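Local coordinates for protein PKS (Streptomyces albus, PDB 4OQJ) that probably catalyses decarboxylative Claisen condensation as a ketosynthase in an "AT-less" type I polyketide synthase of the oxazolomycin pathway, at residues P240-Q252 against L397-A409. Numbering follows the deposited sequence.
Sequences PDGHCRAFDAKAQ and LCFEAPNPEIDFA
Asp-248 OD1 receives two successive backbone N-H groups, Glu-400 N at 2.7 Å, lying nearly in line with the C-O bond, and Ala-401 N at 3.0 Å, on the syn side but tilted 33° out of the carboxylate plane. With CG anti to the backbone N (chi1 -174°), the carboxylate reaches the 397-409 loop although its CB bond leads away overall; CB itself still rests on Cys-398 O. OD2 accepts the N-H of Lys-250 at 2.7 Å in an Asx turn, so three N-H groups together hold the carboxylate's rotation. In the backbone on either side of Asp-248, Ala-249 N donates to Ala-401 O (2.9 Å) and Asn-403 N to Phe-247 O (2.9 Å, 170° at the hydrogen), the two bonds that make the single beta bridge between Asp-248 and Pro-402. Phe-247 O also meets the edge of the Phe-399 ring at CE1 (3.5 Å), while Ile-406 CD1 reaches the Phe-247 ring edge at CD1 (3.9 Å). Water joins Arg-245 NH1 to Cys-398 O; Arg-245 NH2 salt-bridges Asp-241 OD2 (2.7 Å), which lies in the guanidinium plane, while NH2 sits above the carboxylate plane. The contact thus ties two long loops of the thiolase-fold ketosynthase: Asp-337 OD2 accepts a hydrogen bond from Phe-247 N, Val-341 of helix 336-348 packs on Phe-247 and Ile-406, and Val-415 of strand 413-415 touches Phe-247, Phe-399 and Phe-408.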
loop_
_atom_site.group_PDB
_atom_site.type_symbol
_atom_site.label_atom_id
_atom_site.label_comp_id
_atom_site.label_asym_id
_atom_site.label_seq_id
_atom_site.Cartn_x
_atom_site.Cartn_y
_atom_site.Cartn_z
ATOM N N PRO A 240 -7.050 33.293 -3.578
ATOM C CA PRO A 240 -8.174 34.232 -3.614
ATOM C C PRO A 240 -8.743 34.485 -5.005
ATOM O O PRO A 240 -9.817 35.082 -5.088
ATOM C CB PRO A 240 -7.564 35.536 -3.067
ATOM C CG PRO A 240 -6.232 35.174 -2.522
ATOM C CD PRO A 240 -5.785 33.998 -3.292
ATOM N N ASP A 241 -8.042 34.062 -6.055
ATOM C CA ASP A 241 -8.441 34.357 -7.433
ATOM C C ASP A 241 -8.495 33.131 -8.351
ATOM O O ASP A 241 -8.678 33.268 -9.557
ATOM C CB ASP A 241 -7.484 35.380 -8.036
ATOM C CG ASP A 241 -6.032 34.929 -7.990
ATOM O OD1 ASP A 241 -5.759 33.751 -7.639
ATOM O OD2 ASP A 241 -5.162 35.760 -8.330
ATOM N N GLY A 242 -8.323 31.938 -7.795
ATOM C CA GLY A 242 -8.376 30.726 -8.600
ATOM C C GLY A 242 -7.111 30.445 -9.401
ATOM O O GLY A 242 -7.036 29.458 -10.137
ATOM N N HIS A 243 -6.118 31.318 -9.279
ATOM C CA HIS A 243 -4.832 31.117 -9.939
ATOM C C HIS A 243 -3.810 30.557 -8.953
ATOM O O HIS A 243 -3.822 30.899 -7.771
ATOM C CB HIS A 243 -4.317 32.427 -10.536
ATOM C CG HIS A 243 -5.214 33.000 -11.585
ATOM N ND1 HIS A 243 -5.305 32.467 -12.854
ATOM C CD2 HIS A 243 -6.069 34.050 -11.558
ATOM C CE1 HIS A 243 -6.175 33.163 -13.561
ATOM N NE2 HIS A 243 -6.654 34.130 -12.799
ATOM N N CYS A 244 -2.927 29.708 -9.461
ATOM C CA CYS A 244 -1.867 29.092 -8.664
ATOM C C CYS A 244 -0.503 29.612 -9.131
ATOM O O CYS A 244 0.040 29.153 -10.145
ATOM C CB CYS A 244 -1.944 27.568 -8.787
ATOM S SG CYS A 244 -0.646 26.652 -7.907
ATOM N N ARG A 245 0.048 30.572 -8.396
ATOM C CA ARG A 245 1.201 31.327 -8.895
ATOM C C ARG A 245 2.493 30.806 -8.282
ATOM O O ARG A 245 3.169 31.512 -7.527
ATOM C CB ARG A 245 1.027 32.817 -8.600
ATOM C CG ARG A 245 -0.312 33.382 -9.061
ATOM C CD ARG A 245 -0.463 34.861 -8.683
ATOM N NE ARG A 245 -1.804 35.366 -8.979
ATOM C CZ ARG A 245 -2.205 35.778 -10.179
ATOM N NH1 ARG A 245 -1.374 35.748 -11.211
ATOM N NH2 ARG A 245 -3.444 36.217 -10.352
ATOM N N ALA A 246 2.841 29.572 -8.643
ATOM C CA ALA A 246 3.922 28.854 -7.991
ATOM C C ALA A 246 5.258 29.576 -8.137
ATOM O O ALA A 246 5.685 29.902 -9.251
ATOM C CB ALA A 246 4.029 27.430 -8.553
ATOM N N PHE A 247 5.887 29.809 -6.985
ATOM C CA PHE A 247 7.231 30.391 -6.848
ATOM C C PHE A 247 7.278 31.893 -7.112
ATOM O O PHE A 247 8.327 32.528 -6.963
ATOM C CB PHE A 247 8.208 29.646 -7.757
ATOM C CG PHE A 247 8.195 28.166 -7.526
ATOM C CD1 PHE A 247 8.551 27.659 -6.284
ATOM C CD2 PHE A 247 7.799 27.290 -8.514
ATOM C CE1 PHE A 247 8.527 26.299 -6.037
ATOM C CE2 PHE A 247 7.772 25.923 -8.276
ATOM C CZ PHE A 247 8.132 25.432 -7.034
ATOM N N ASP A 248 6.127 32.459 -7.457
ATOM C CA ASP A 248 6.011 33.887 -7.740
ATOM C C ASP A 248 5.891 34.698 -6.458
ATOM O O ASP A 248 5.483 34.180 -5.418
ATOM C CB ASP A 248 4.797 34.146 -8.632
ATOM C CG ASP A 248 4.696 35.590 -9.093
ATOM O OD1 ASP A 248 5.299 35.922 -10.133
ATOM O OD2 ASP A 248 3.999 36.384 -8.429
ATOM N N ALA A 249 6.228 35.982 -6.539
ATOM C CA ALA A 249 6.166 36.854 -5.367
ATOM C C ALA A 249 4.729 37.015 -4.876
ATOM O O ALA A 249 4.497 37.267 -3.691
ATOM C CB ALA A 249 6.776 38.210 -5.690
ATOM N N LYS A 250 3.769 36.859 -5.788
ATOM C CA LYS A 250 2.357 37.007 -5.449
ATOM C C LYS A 250 1.699 35.660 -5.144
ATOM O O LYS A 250 0.473 35.560 -5.119
ATOM C CB LYS A 250 1.618 37.722 -6.588
ATOM C CG LYS A 250 2.146 39.138 -6.827
ATOM C CD LYS A 250 1.553 39.805 -8.057
ATOM C CE LYS A 250 2.212 41.166 -8.284
ATOM N NZ LYS A 250 1.330 42.150 -8.972
ATOM N N ALA A 251 2.510 34.630 -4.906
ATOM C CA ALA A 251 1.979 33.315 -4.546
ATOM C C ALA A 251 1.004 33.429 -3.377
ATOM O O ALA A 251 1.360 33.952 -2.323
ATOM C CB ALA A 251 3.114 32.359 -4.193
ATOM N N GLN A 252 -0.224 32.949 -3.573
ATOM C CA GLN A 252 -1.229 32.964 -2.516
ATOM C C GLN A 252 -2.048 31.675 -2.471
ATOM O O GLN A 252 -3.202 31.686 -2.045
ATOM C CB GLN A 252 -2.170 34.150 -2.694
ATOM C CG GLN A 252 -1.608 35.479 -2.262
ATOM C CD GLN A 252 -2.654 36.582 -2.360
ATOM O OE1 GLN A 252 -3.097 36.946 -3.455
ATOM N NE2 GLN A 252 -3.076 37.097 -1.211
ATOM N N LEU A 397 3.390 28.267 -15.141
ATOM C CA LEU A 397 2.575 29.449 -15.425
ATOM C C LEU A 397 2.453 30.414 -14.245
ATOM O O LEU A 397 2.789 30.076 -13.109
ATOM C CB LEU A 397 1.176 29.006 -15.878
ATOM C CG LEU A 397 1.162 28.062 -17.091
ATOM C CD1 LEU A 397 -0.256 27.749 -17.546
ATOM C CD2 LEU A 397 1.986 28.604 -18.259
ATOM N N CYS A 398 1.980 31.623 -14.546
ATOM C CA CYS A 398 1.742 32.666 -13.548
ATOM C C CYS A 398 3.013 33.048 -12.791
ATOM O O CYS A 398 2.954 33.456 -11.629
ATOM C CB CYS A 398 0.656 32.217 -12.559
ATOM S SG CYS A 398 -0.936 31.799 -13.335
ATOM N N PHE A 399 4.161 32.907 -13.455
ATOM C CA PHE A 399 5.440 33.320 -12.881
ATOM C C PHE A 399 5.949 34.606 -13.527
ATOM O O PHE A 399 6.317 34.609 -14.698
ATOM C CB PHE A 399 6.503 32.238 -13.045
ATOM C CG PHE A 399 7.798 32.581 -12.373
ATOM C CD1 PHE A 399 7.932 32.446 -11.004
ATOM C CD2 PHE A 399 8.866 33.064 -13.101
ATOM C CE1 PHE A 399 9.118 32.764 -10.378
ATOM C CE2 PHE A 399 10.051 33.394 -12.481
ATOM C CZ PHE A 399 10.180 33.249 -11.125
ATOM N N GLU A 400 5.986 35.679 -12.746
ATOM C CA GLU A 400 6.360 37.002 -13.251
ATOM C C GLU A 400 7.627 37.500 -12.588
ATOM O O GLU A 400 8.473 38.114 -13.232
ATOM C CB GLU A 400 5.233 37.994 -13.011
ATOM C CG GLU A 400 3.952 37.629 -13.741
ATOM C CD GLU A 400 2.770 38.464 -13.296
ATOM O OE1 GLU A 400 2.980 39.441 -12.537
ATOM O OE2 GLU A 400 1.632 38.139 -13.702
ATOM N N ALA A 401 7.740 37.237 -11.291
ATOM C CA ALA A 401 8.914 37.624 -10.521
ATOM C C ALA A 401 9.070 36.659 -9.359
ATOM O O ALA A 401 8.078 36.314 -8.710
ATOM C CB ALA A 401 8.788 39.042 -10.015
ATOM N N PRO A 402 10.312 36.228 -9.082
ATOM C CA PRO A 402 10.541 35.254 -8.009
ATOM C C PRO A 402 10.176 35.790 -6.641
ATOM O O PRO A 402 10.430 36.949 -6.313
ATOM C CB PRO A 402 12.042 34.982 -8.094
ATOM C CG PRO A 402 12.601 36.217 -8.703
ATOM C CD PRO A 402 11.577 36.667 -9.693
ATOM N N ASN A 403 9.560 34.932 -5.849
ATOM C CA ASN A 403 9.334 35.216 -4.448
ATOM C C ASN A 403 10.674 35.559 -3.798
ATOM O O ASN A 403 11.598 34.748 -3.837
ATOM C CB ASN A 403 8.679 34.002 -3.798
ATOM C CG ASN A 403 8.381 34.189 -2.333
ATOM O OD1 ASN A 403 8.944 35.047 -1.662
ATOM N ND2 ASN A 403 7.487 33.349 -1.820
ATOM N N PRO A 404 10.794 36.770 -3.214
ATOM C CA PRO A 404 12.051 37.188 -2.583
ATOM C C PRO A 404 12.552 36.244 -1.498
ATOM O O PRO A 404 13.762 36.159 -1.279
ATOM C CB PRO A 404 11.699 38.548 -1.966
ATOM C CG PRO A 404 10.576 39.057 -2.767
ATOM C CD PRO A 404 9.790 37.851 -3.193
ATOM N N GLU A 405 11.634 35.560 -0.823
ATOM C CA GLU A 405 11.997 34.644 0.260
ATOM C C GLU A 405 12.561 33.297 -0.223
ATOM O O GLU A 405 13.071 32.511 0.579
ATOM C CB GLU A 405 10.773 34.376 1.148
ATOM C CG GLU A 405 10.179 35.622 1.798
ATOM C CD GLU A 405 11.121 36.265 2.804
ATOM O OE1 GLU A 405 11.579 35.557 3.729
ATOM O OE2 GLU A 405 11.403 37.479 2.667
ATOM N N ILE A 406 12.446 33.006 -1.517
ATOM C CA ILE A 406 12.996 31.755 -2.048
ATOM C C ILE A 406 14.471 31.943 -2.359
ATOM O O ILE A 406 14.843 32.855 -3.103
ATOM C CB ILE A 406 12.282 31.295 -3.328
ATOM C CG1 ILE A 406 10.795 31.038 -3.058
ATOM C CG2 ILE A 406 12.944 30.027 -3.874
ATOM C CD1 ILE A 406 9.981 30.698 -4.312
ATOM N N ASP A 407 15.309 31.066 -1.821
ATOM C CA ASP A 407 16.753 31.187 -2.005
ATOM C C ASP A 407 17.254 30.458 -3.273
ATOM O O ASP A 407 17.988 29.471 -3.187
ATOM C CB ASP A 407 17.471 30.658 -0.763
ATOM C CG ASP A 407 18.878 31.218 -0.625
ATOM O OD1 ASP A 407 19.361 31.891 -1.563
ATOM O OD2 ASP A 407 19.503 30.977 0.426
ATOM N N PHE A 408 16.866 30.955 -4.449
ATOM C CA PHE A 408 17.290 30.340 -5.706
ATOM C C PHE A 408 18.812 30.374 -5.848
ATOM O O PHE A 408 19.425 29.411 -6.312
ATOM C CB PHE A 408 16.642 31.041 -6.917
ATOM C CG PHE A 408 15.189 30.693 -7.123
ATOM C CD1 PHE A 408 14.820 29.425 -7.533
ATOM C CD2 PHE A 408 14.198 31.636 -6.917
ATOM C CE1 PHE A 408 13.487 29.100 -7.728
ATOM C CE2 PHE A 408 12.865 31.318 -7.111
ATOM C CZ PHE A 408 12.509 30.048 -7.515
ATOM N N ALA A 409 19.417 31.482 -5.438
ATOM C CA ALA A 409 20.849 31.684 -5.624
ATOM C C ALA A 409 21.689 30.648 -4.882
ATOM O O ALA A 409 22.846 30.431 -5.220
ATOM C CB ALA A 409 21.239 33.081 -5.177
HETATM O O HOH W 1 1.689 35.857 -11.182
HETATM O O HOH W 2 5.229 28.946 -11.894
HETATM O O HOH W 3 6.315 31.682 -4.104
#